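Local coordinates for protein phosphate transporter (Thermotoga maritima MSB8, PDB 6L85) that probably imports phosphate across the cell membrane, using sodium ions to drive its uptake, at residues L195-P198 against L199-F203; V326-S329 against T330-V334; V382-V385 against A386-A390; P103-T106 against T107-I110. One frame throughout, in Å; residues are numbered along the deposited sequence.

Overall arrangement
Contacts 2 and 4 are buried near the middle of the chain. Contact 2 holds one sodium ligand, and contact 4 holds two and grips a phosphate ion. Their centres are about 18 Å apart. Contact 3 is partly buried on helix 368-400. It packs against contact 4, with Val382 on His108 and Val385 on Ser109. Contact 1 is a partly exposed corner between helices 167-194 and 199-224. It lies about 41 Å from contact 3, centre to centre, and meets detergent and the second subunit. Contacts 2 and 3 are continuous helix with threonine hydroxyls bonded back to the backbone. Contacts 1 and 4 are helix starts, one with proline at the N-cap position, the other capped by a serine hydroxyl.

Contact 1: L195-P198 against L199-F203. With LMT (dodecyl-beta-D-maltoside), chain N.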
loop_
_atom_site.group_PDB
_atom_site.type_symbol
_atom_site.label_atom_id
_atom_site.label_comp_id
_atom_site.label_asym_id
_atom_site.label_seq_id
_atom_site.Cartn_x
_atom_site.Cartn_y
_atom_site.Cartn_z
ATOM N N LEU B 195 -13.627 0.026 4.589
ATOM C CA LEU B 195 -14.011 -1.375 4.466
ATOM C C LEU B 195 -15.159 -1.755 5.387
ATOM O O LEU B 195 -15.662 -2.874 5.289
ATOM C CB LEU B 195 -12.821 -2.295 4.742
ATOM C CG LEU B 195 -11.569 -2.054 3.924
ATOM C CD1 LEU B 195 -10.566 -3.157 4.215
ATOM C CD2 LEU B 195 -11.890 -1.971 2.432
ATOM N N LYS B 196 -15.558 -0.855 6.282
ATOM C CA LYS B 196 -16.734 -1.027 7.131
ATOM C C LYS B 196 -16.635 -2.285 7.996
ATOM O O LYS B 196 -17.591 -3.051 8.119
ATOM C CB LYS B 196 -18.014 -1.026 6.285
ATOM C CG LYS B 196 -18.468 0.390 5.901
ATOM C CD LYS B 196 -18.591 0.571 4.394
ATOM C CE LYS B 196 -19.949 0.071 3.899
ATOM N NZ LYS B 196 -20.295 0.552 2.521
ATOM N N GLN B 197 -15.462 -2.479 8.627
ATOM C CA GLN B 197 -15.225 -3.593 9.541
ATOM C C GLN B 197 -15.392 -3.143 10.989
ATOM O O GLN B 197 -15.330 -1.948 11.287
ATOM C CB GLN B 197 -13.817 -4.171 9.331
ATOM C CG GLN B 197 -13.540 -4.715 7.934
ATOM C CD GLN B 197 -14.359 -5.960 7.602
ATOM O OE1 GLN B 197 -13.992 -7.081 7.966
ATOM N NE2 GLN B 197 -15.480 -5.763 6.914
ATOM N N PRO B 198 -15.606 -4.072 11.927
ATOM C CA PRO B 198 -15.809 -3.667 13.327
ATOM C C PRO B 198 -14.604 -2.931 13.901
ATOM O O PRO B 198 -13.467 -3.079 13.448
ATOM C CB PRO B 198 -16.036 -4.996 14.060
ATOM C CG PRO B 198 -16.401 -5.983 12.980
ATOM C CD PRO B 198 -15.663 -5.539 11.767
ATOM N N LEU B 199 -14.874 -2.156 14.952
ATOM C CA LEU B 199 -13.847 -1.327 15.577
ATOM C C LEU B 199 -12.683 -2.156 16.114
ATOM O O LEU B 199 -11.518 -1.771 15.962
ATOM C CB LEU B 199 -14.471 -0.500 16.700
ATOM C CG LEU B 199 -13.469 0.413 17.381
ATOM C CD1 LEU B 199 -13.097 1.568 16.446
ATOM C CD2 LEU B 199 -14.021 0.922 18.706
ATOM N N SER B 200 -12.976 -3.288 16.760
ATOM C CA SER B 200 -11.914 -4.111 17.332
ATOM C C SER B 200 -10.973 -4.634 16.250
ATOM O O SER B 200 -9.750 -4.659 16.438
ATOM C CB SER B 200 -12.525 -5.271 18.118
ATOM O OG SER B 200 -13.103 -6.203 17.216
ATOM N N GLU B 201 -11.524 -5.042 15.102
ATOM C CA GLU B 201 -10.693 -5.534 14.006
ATOM C C GLU B 201 -9.879 -4.406 13.382
ATOM O O GLU B 201 -8.703 -4.597 13.042
ATOM C CB GLU B 201 -11.559 -6.217 12.943
ATOM C CG GLU B 201 -10.728 -7.002 11.936
ATOM C CD GLU B 201 -11.480 -7.339 10.660
ATOM O OE1 GLU B 201 -12.734 -7.305 10.676
ATOM O OE2 GLU B 201 -10.814 -7.653 9.644
ATOM N N SER B 202 -10.494 -3.228 13.217
ATOM C CA SER B 202 -9.766 -2.064 12.724
ATOM C C SER B 202 -8.577 -1.739 13.616
ATOM O O SER B 202 -7.461 -1.517 13.127
ATOM C CB SER B 202 -10.705 -0.870 12.631
ATOM O OG SER B 202 -11.753 -1.172 11.733
ATOM N N PHE B 203 -8.797 -1.715 14.933
ATOM C CA PHE B 203 -7.710 -1.406 15.857
ATOM C C PHE B 203 -6.654 -2.494 15.835
ATOM O O PHE B 203 -5.458 -2.206 15.911
ATOM C CB PHE B 203 -8.245 -1.235 17.282
ATOM C CG PHE B 203 -8.846 0.113 17.547
ATOM C CD1 PHE B 203 -8.348 1.248 16.911
ATOM C CD2 PHE B 203 -9.894 0.255 18.446
ATOM C CE1 PHE B 203 -8.892 2.507 17.163
ATOM C CE2 PHE B 203 -10.445 1.510 18.707
ATOM C CZ PHE B 203 -9.946 2.638 18.058
HETATM C "C1'" LMT N . -12.884 -8.229 4.360
HETATM C "C2'" LMT N . -12.752 -9.384 5.323
HETATM C "C3'" LMT N . -14.034 -10.201 5.405
HETATM C "C4'" LMT N . -14.805 -10.150 4.107
HETATM C "C5'" LMT N . -15.050 -8.706 3.663
HETATM C "C6'" LMT N . -16.476 -8.330 3.952
HETATM O "O1'" LMT N . -12.090 -7.126 4.833
HETATM O "O2'" LMT N . -11.694 -10.226 4.925
HETATM O "O3'" LMT N . -14.825 -9.726 6.475
HETATM O "O5'" LMT N . -14.210 -7.785 4.336
HETATM O "O6'" LMT N . -17.259 -8.568 2.795
HETATM C C1 LMT N . -10.818 -6.912 4.186
HETATM C C2 LMT N . -9.726 -7.703 4.946
HETATM C C3 LMT N . -8.769 -6.676 5.586
HETATM C C4 LMT N . -7.853 -6.124 4.486
HETATM C C5 LMT N . -6.897 -5.165 5.203
HETATM C C6 LMT N . -6.227 -4.254 4.163
HETATM C C7 LMT N . -4.915 -3.707 4.784
HETATM C C8 LMT N . -4.584 -2.371 4.047
HETATM C C9 LMT N . -3.434 -2.572 3.034
HETATM C C10 LMT N . -3.108 -1.219 2.349
HETATM C C11 LMT N . -2.014 -0.524 3.159
HETATM C C12 LMT N . -0.995 0.153 2.243
#
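Gln197 and Glu201 meet through their polar ends. Gln197 OE1 lies 3.0 Å from Glu201 OE1, and the amide and carboxylate planes stand 82° apart. As placed, both atoms are acceptors, so they face each other without a hydrogen bond. The Gln197 chain bends at chi2 (-67°), which folds its amide back over the loop. There Gln197 NE2 gives a weak bond of 3.3 Å to Leu195 O. Gln197 OE1 also accepts from the detergent hydroxyl O3' of dodecyl maltoside at 3.1 Å. Glu201 comes up from the first helical turn with its chain extended. Glu201 OE1 also passes Pro198 CD at 3.6 Å.

Pro198 takes the N-cap position of helix 199-224. Its carbonyl oxygen receives two bonds from Ser202. Ser202 N reaches Pro198 O at 3.0 Å. Ser202 OG reaches Pro198 O at 3.1 Å from above the carbonyl plane. Chi1 of Ser202 (-61°) keeps OG close to its own backbone N, within reach of the oxygen that N already binds.

Lys196 has positive phi and turns the chain out of helix 167-194. Val191 of that helix packs on Gln197 and Ser202. In the second subunit, Phe286 packs on Glu201 and Leu195 on its counterpart Leu195.

Glu201 OE2 is buried here and has no partner in the model. Two facing acceptors and a lone carboxylate oxygen suggest that Glu201 may carry a proton. An amide turned the other way is an alternative, though it would give up the weak bond to Leu195 O.

Contact 2: V326-S329 against T330-V334. With NA (sodium ion), chain S.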
loop_
_atom_site.group_PDB
_atom_site.type_symbol
_atom_site.label_atom_id
_atom_site.label_comp_id
_atom_site.label_asym_id
_atom_site.label_seq_id
_atom_site.Cartn_x
_atom_site.Cartn_y
_atom_site.Cartn_z
ATOM N N VAL B 326 5.565 19.433 11.266
ATOM C CA VAL B 326 4.546 20.144 10.498
ATOM C C VAL B 326 3.766 19.170 9.630
ATOM O O VAL B 326 2.530 19.209 9.564
ATOM C CB VAL B 326 5.208 21.243 9.641
ATOM C CG1 VAL B 326 4.281 21.706 8.493
ATOM C CG2 VAL B 326 5.636 22.408 10.515
ATOM N N ASP B 327 4.488 18.286 8.941
ATOM C CA ASP B 327 3.836 17.294 8.097
ATOM C C ASP B 327 2.980 16.344 8.911
ATOM O O ASP B 327 1.822 16.080 8.556
ATOM C CB ASP B 327 4.876 16.493 7.327
ATOM C CG ASP B 327 5.579 17.305 6.269
ATOM O OD1 ASP B 327 5.045 18.357 5.854
ATOM O OD2 ASP B 327 6.669 16.865 5.835
ATOM N N PHE B 328 3.546 15.774 9.983
ATOM C CA PHE B 328 2.763 14.851 10.794
ATOM C C PHE B 328 1.464 15.500 11.255
ATOM O O PHE B 328 0.379 14.908 11.126
ATOM C CB PHE B 328 3.567 14.365 12.000
ATOM C CG PHE B 328 2.852 13.296 12.792
ATOM C CD1 PHE B 328 1.890 13.633 13.736
ATOM C CD2 PHE B 328 3.093 11.951 12.535
ATOM C CE1 PHE B 328 1.207 12.640 14.447
ATOM C CE2 PHE B 328 2.435 10.965 13.235
ATOM C CZ PHE B 328 1.482 11.307 14.191
ATOM N N SER B 329 1.553 16.726 11.794
ATOM C CA SER B 329 0.363 17.375 12.341
ATOM C C SER B 329 -0.639 17.709 11.248
ATOM O O SER B 329 -1.852 17.585 11.455
ATOM C CB SER B 329 0.755 18.646 13.099
ATOM O OG SER B 329 1.773 18.346 14.042
ATOM N N THR B 330 -0.151 18.162 10.087
ATOM C CA THR B 330 -1.035 18.453 8.971
ATOM C C THR B 330 -1.792 17.208 8.535
ATOM O O THR B 330 -3.023 17.228 8.390
ATOM C CB THR B 330 -0.221 18.990 7.805
ATOM O OG1 THR B 330 0.390 20.210 8.209
ATOM C CG2 THR B 330 -1.123 19.223 6.592
ATOM N N ALA B 331 -1.059 16.112 8.329
ATOM C CA ALA B 331 -1.661 14.895 7.804
ATOM C C ALA B 331 -2.657 14.317 8.788
ATOM O O ALA B 331 -3.743 13.877 8.387
ATOM C CB ALA B 331 -0.575 13.872 7.472
ATOM N N THR B 332 -2.308 14.317 10.076
ATOM C CA THR B 332 -3.241 13.856 11.103
ATOM C C THR B 332 -4.520 14.686 11.113
ATOM O O THR B 332 -5.631 14.135 11.105
ATOM C CB THR B 332 -2.572 13.917 12.474
ATOM O OG1 THR B 332 -1.316 13.232 12.403
ATOM C CG2 THR B 332 -3.475 13.279 13.541
ATOM N N THR B 333 -4.385 16.018 11.143
ATOM C CA THR B 333 -5.568 16.869 11.118
ATOM C C THR B 333 -6.447 16.546 9.914
ATOM O O THR B 333 -7.673 16.399 10.037
ATOM C CB THR B 333 -5.146 18.342 11.098
ATOM O OG1 THR B 333 -4.290 18.601 12.214
ATOM C CG2 THR B 333 -6.371 19.263 11.174
ATOM N N VAL B 334 -5.820 16.413 8.741
ATOM C CA VAL B 334 -6.566 16.295 7.496
ATOM C C VAL B 334 -7.242 14.927 7.410
ATOM O O VAL B 334 -8.389 14.821 6.979
ATOM C CB VAL B 334 -5.629 16.570 6.299
ATOM C CG1 VAL B 334 -6.265 16.114 4.964
ATOM C CG2 VAL B 334 -5.249 18.063 6.243
HETATM NA NA NA S . 8.512 16.431 4.694
#
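Thr332 sits one turn after Phe328 on helix 320-339, and its hydroxyl bonds back to the i-4 carbonyl. This is the common helix-internal threonine bond, and it occurs three times here. Thr332 CB lies 3.4 Å from Phe328 O. A first torsion of -52° brings the hydroxyl, rather than the methyl, round to that carbonyl. Thr332 OG1 gives Phe328 O a bond of 2.7 Å. Thr332 N bonds to the same oxygen from the opposite face of its plane. Thr332 OG1 also rests over one face of the Phe328 ring, 3.3 Å from Phe328 CE1. A weak bond links it to Tyr249 OH of helix 231-258. Phe178 of helix 167-194 meets the Phe328 ring edge-to-face.

Thr330 and Thr333 repeat the pattern on Val326 O and Ser329 O. Each of these oxygens takes an amide and a hydroxyl, so the hydroxyl protons are used within the helix. Thr330 packs on Val350 and Ala353, and Thr333 on Ile149. Ser329 OG turns back instead to Thr325 O.

Asp327 carries the ionic part of this helix. Its carboxylate helps build a sodium site with Thr29 OG1, Ser247 OG and Gln243 O. Asp327 OD2 binds the sodium ion directly at 2.2 Å.

Contact 3: V382-V385 against A386-A390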
loop_
_atom_site.group_PDB
_atom_site.type_symbol
_atom_site.label_atom_id
_atom_site.label_comp_id
_atom_site.label_asym_id
_atom_site.label_seq_id
_atom_site.Cartn_x
_atom_site.Cartn_y
_atom_site.Cartn_z
ATOM N N VAL B 382 -14.011 32.463 -1.855
ATOM C CA VAL B 382 -15.365 31.909 -1.773
ATOM C C VAL B 382 -16.380 32.784 -2.518
ATOM O O VAL B 382 -17.115 32.253 -3.369
ATOM C CB VAL B 382 -15.747 31.633 -0.326
ATOM C CG1 VAL B 382 -17.186 31.130 -0.252
ATOM C CG2 VAL B 382 -14.789 30.620 0.299
ATOM N N PRO B 383 -16.460 34.108 -2.280
ATOM C CA PRO B 383 -17.418 34.913 -3.073
ATOM C C PRO B 383 -17.056 35.024 -4.546
ATOM O O PRO B 383 -17.955 35.024 -5.397
ATOM C CB PRO B 383 -17.395 36.284 -2.381
ATOM C CG PRO B 383 -16.081 36.320 -1.633
ATOM C CD PRO B 383 -15.864 34.900 -1.186
ATOM N N THR B 384 -15.773 35.133 -4.883
ATOM C CA THR B 384 -15.393 35.207 -6.294
ATOM C C THR B 384 -15.841 33.961 -7.052
ATOM O O THR B 384 -16.413 34.050 -8.147
ATOM C CB THR B 384 -13.879 35.375 -6.420
ATOM O OG1 THR B 384 -13.459 36.511 -5.656
ATOM C CG2 THR B 384 -13.475 35.553 -7.878
ATOM N N VAL B 385 -15.582 32.780 -6.488
ATOM C CA VAL B 385 -15.966 31.563 -7.194
ATOM C C VAL B 385 -17.474 31.396 -7.180
ATOM O O VAL B 385 -18.062 30.949 -8.174
ATOM C CB VAL B 385 -15.260 30.326 -6.608
ATOM C CG1 VAL B 385 -15.718 29.092 -7.344
ATOM C CG2 VAL B 385 -13.744 30.474 -6.737
ATOM N N ALA B 386 -18.127 31.731 -6.056
ATOM C CA ALA B 386 -19.588 31.675 -6.020
ATOM C C ALA B 386 -20.193 32.535 -7.127
ATOM O O ALA B 386 -21.069 32.078 -7.876
ATOM C CB ALA B 386 -20.103 32.099 -4.642
ATOM N N ALA B 387 -19.689 33.765 -7.287
ATOM C CA ALA B 387 -20.221 34.666 -8.306
ATOM C C ALA B 387 -19.919 34.155 -9.705
ATOM O O ALA B 387 -20.770 34.238 -10.598
ATOM C CB ALA B 387 -19.657 36.076 -8.104
ATOM N N THR B 388 -18.711 33.620 -9.917
ATOM C CA THR B 388 -18.355 33.076 -11.224
ATOM C C THR B 388 -19.216 31.868 -11.571
ATOM O O THR B 388 -19.629 31.697 -12.721
ATOM C CB THR B 388 -16.870 32.698 -11.234
ATOM O OG1 THR B 388 -16.083 33.824 -10.822
ATOM C CG2 THR B 388 -16.423 32.238 -12.609
ATOM N N SER B 389 -19.495 31.019 -10.584
ATOM C CA SER B 389 -20.328 29.840 -10.800
ATOM C C SER B 389 -21.768 30.237 -11.108
ATOM O O SER B 389 -22.395 29.679 -12.013
ATOM C CB SER B 389 -20.258 28.939 -9.561
ATOM O OG SER B 389 -21.089 27.804 -9.701
ATOM N N ALA B 390 -22.306 31.196 -10.352
ATOM C CA ALA B 390 -23.627 31.741 -10.652
ATOM C C ALA B 390 -23.689 32.262 -12.082
ATOM O O ALA B 390 -24.634 31.967 -12.829
ATOM C CB ALA B 390 -23.952 32.855 -9.655
#
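Thr388 lays its CB and hydroxyl over the carbonyl of Thr384, one turn earlier on helix 368-400. Thr388 CB is 3.4 Å from Thr384 O. With OG1 anti to its own carbonyl carbon (chi1 -54°), the hydroxyl leans on the turn before. Thr388 OG1 donates to Thr384 O at 2.7 Å. Thr388 N bonds to Thr384 O at 2.9 Å, from the opposite face of the carbonyl plane. The same hydroxyl also accepts from Trp93 NE1 of helix 76-99. It therefore joins the two helices while its own proton stays in the helix. Thr384 OG1 turns away from this turn and bonds to Leu380 O.

Two alanines lie in the turn between them. Ala386 CB comes within 3.3 Å of Val382 O, and Ala387 CB within 3.4 Å of Pro383 O. Both alanines also donate their amides to those carbonyls.

On the buried side, Ser389 follows a different course. Its OG stands opposite the backbone N (chi1 178°), away from the i-4 carbonyl, and bonds to Gly113 O of helix 106-121. Ser389 N still closes the turn on Val385 O at 2.8 Å. Val385 packs between helix 106-121, at Ser109, and helix 76-99, at Trp93. Val382 rests on His108.

The bonds to the preceding turn are missing at the N atoms of Val382 and Pro383, and proline has no N-H to give. After this break the i-to-i-4 bonds run regularly. The arrangement is that of a long membrane helix kinked at a proline, with alanine, serine and threonine at its interfaces.

Contact 4: P103-T106 against T107-I110; sequences PVST and THSI. With NA (sodium ion), chain Q; NA (sodium ion), chain R; PO4 (phosphate ion), chain P.
The N-terminus of helix 106-121 forms a phosphate-binding turn, and Ser105 caps it by meeting His108. Ser105 OG accepts from His108 N at 2.9 Å in a nearly straight bond (172°). It also donates to phosphate O2, so one hydroxyl links the cap to the anion. Ser105 CB lies over a face of the His108 ring, 4.0 Å from its centroid, in a CH-pi contact. Ser109 N bonds back to Ser105 O. Ser109 OG does so too, at a doubtfully short distance.

Phosphate O2 is held by three donors: Ser105 OG, Thr107 N and Thr107 OG1, the last at 2.6 Å. Phosphate O4 takes two more, Thr106 N at 2.9 Å and Thr106 OG1 at 2.8 Å. Chi1 of Thr106 (72°) sets OG1 between its backbone N and carbonyl carbon, facing the anion. Asn261 ND2 bonds to both threonine hydroxyls. The positive helix end probably adds to the attraction.

Two sodium ions lie on nearly opposite sides of the phosphate. Thr107 OG1 binds one at 2.5 Å, with Asn257, Asp258, Ile344 and a water. Val104 O binds the other at 2.3 Å, with Asn21, Asp22, Thr347 and a water.

Ser345, Thr346 and Thr347 give the phosphate further hydroxyl bonds. Their Ser-Thr-Thr-His run, completed by His348, repeats the order of Ser105 to His108. Paired helix starts around phosphate and sodium are consistent with the substrate site of a sodium-coupled phosphate transporter.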
loop_
_atom_site.group_PDB
_atom_site.type_symbol
_atom_site.label_atom_id
_atom_site.label_comp_id
_atom_site.label_asym_id
_atom_site.label_seq_id
_atom_site.Cartn_x
_atom_site.Cartn_y
_atom_site.Cartn_z
ATOM N N PRO B 103 -0.586 29.969 -3.503
ATOM C CA PRO B 103 -1.310 28.848 -2.880
ATOM C C PRO B 103 -2.680 29.305 -2.391
ATOM O O PRO B 103 -2.774 30.202 -1.548
ATOM C CB PRO B 103 -0.398 28.450 -1.709
ATOM C CG PRO B 103 0.322 29.739 -1.346
ATOM C CD PRO B 103 0.431 30.557 -2.611
ATOM N N VAL B 104 -3.741 28.690 -2.926
ATOM C CA VAL B 104 -5.126 28.969 -2.539
ATOM C C VAL B 104 -5.807 27.659 -2.125
ATOM O O VAL B 104 -5.320 26.561 -2.397
ATOM C CB VAL B 104 -5.937 29.649 -3.671
ATOM C CG1 VAL B 104 -5.362 31.008 -4.008
ATOM C CG2 VAL B 104 -5.984 28.762 -4.919
ATOM N N SER B 105 -6.977 27.791 -1.503
ATOM C CA SER B 105 -7.781 26.637 -1.116
ATOM C C SER B 105 -8.707 26.229 -2.257
ATOM O O SER B 105 -9.629 26.980 -2.612
ATOM C CB SER B 105 -8.606 26.925 0.133
ATOM O OG SER B 105 -9.513 25.857 0.379
ATOM N N THR B 106 -8.479 25.027 -2.802
ATOM C CA THR B 106 -9.368 24.450 -3.810
ATOM C C THR B 106 -10.675 23.987 -3.180
ATOM O O THR B 106 -11.697 23.916 -3.867
ATOM C CB THR B 106 -8.676 23.267 -4.541
ATOM O OG1 THR B 106 -8.579 22.123 -3.668
ATOM C CG2 THR B 106 -7.247 23.645 -5.004
ATOM N N THR B 107 -10.650 23.639 -1.890
ATOM C CA THR B 107 -11.877 23.272 -1.190
ATOM C C THR B 107 -12.797 24.489 -1.018
ATOM O O THR B 107 -14.003 24.422 -1.314
ATOM C CB THR B 107 -11.527 22.651 0.169
ATOM O OG1 THR B 107 -10.547 21.608 -0.004
ATOM C CG2 THR B 107 -12.765 22.102 0.887
ATOM N N HIS B 108 -12.246 25.609 -0.528
ATOM C CA HIS B 108 -13.042 26.833 -0.434
ATOM C C HIS B 108 -13.591 27.202 -1.796
ATOM O O HIS B 108 -14.762 27.592 -1.921
ATOM C CB HIS B 108 -12.207 27.984 0.139
ATOM C CG HIS B 108 -11.853 27.800 1.581
ATOM N ND1 HIS B 108 -11.272 28.786 2.343
ATOM C CD2 HIS B 108 -12.012 26.737 2.404
ATOM C CE1 HIS B 108 -11.086 28.342 3.575
ATOM N NE2 HIS B 108 -11.511 27.094 3.634
ATOM N N SER B 109 -12.772 27.009 -2.839
ATOM C CA SER B 109 -13.182 27.349 -4.197
ATOM C C SER B 109 -14.369 26.509 -4.643
ATOM O O SER B 109 -15.350 27.043 -5.178
ATOM C CB SER B 109 -12.009 27.180 -5.159
ATOM O OG SER B 109 -10.867 27.798 -4.607
ATOM N N ILE B 110 -14.307 25.185 -4.444
ATOM C CA ILE B 110 -15.388 24.371 -5.002
ATOM C C ILE B 110 -16.664 24.533 -4.168
ATOM O O ILE B 110 -17.778 24.511 -4.717
ATOM C CB ILE B 110 -14.975 22.885 -5.172
ATOM C CG1 ILE B 110 -16.019 22.136 -6.012
ATOM C CG2 ILE B 110 -14.818 22.163 -3.856
ATOM C CD1 ILE B 110 -16.033 22.553 -7.490
HETATM NA NA NA Q . -3.541 25.212 -2.073
HETATM NA NA NA R . -10.354 19.525 1.279
HETATM P P PO4 P . -7.078 22.936 -0.218
HETATM O O1 PO4 P . -6.182 23.926 0.526
HETATM O O2 PO4 P . -8.549 23.255 -0.053
HETATM O O3 PO4 P . -6.807 21.545 0.347
HETATM O O4 PO4 P . -6.801 22.992 -1.712
HETATM O O HOH W 1 -1.164 25.207 -1.926
HETATM O O HOH W 2 -12.253 18.755 0.304
#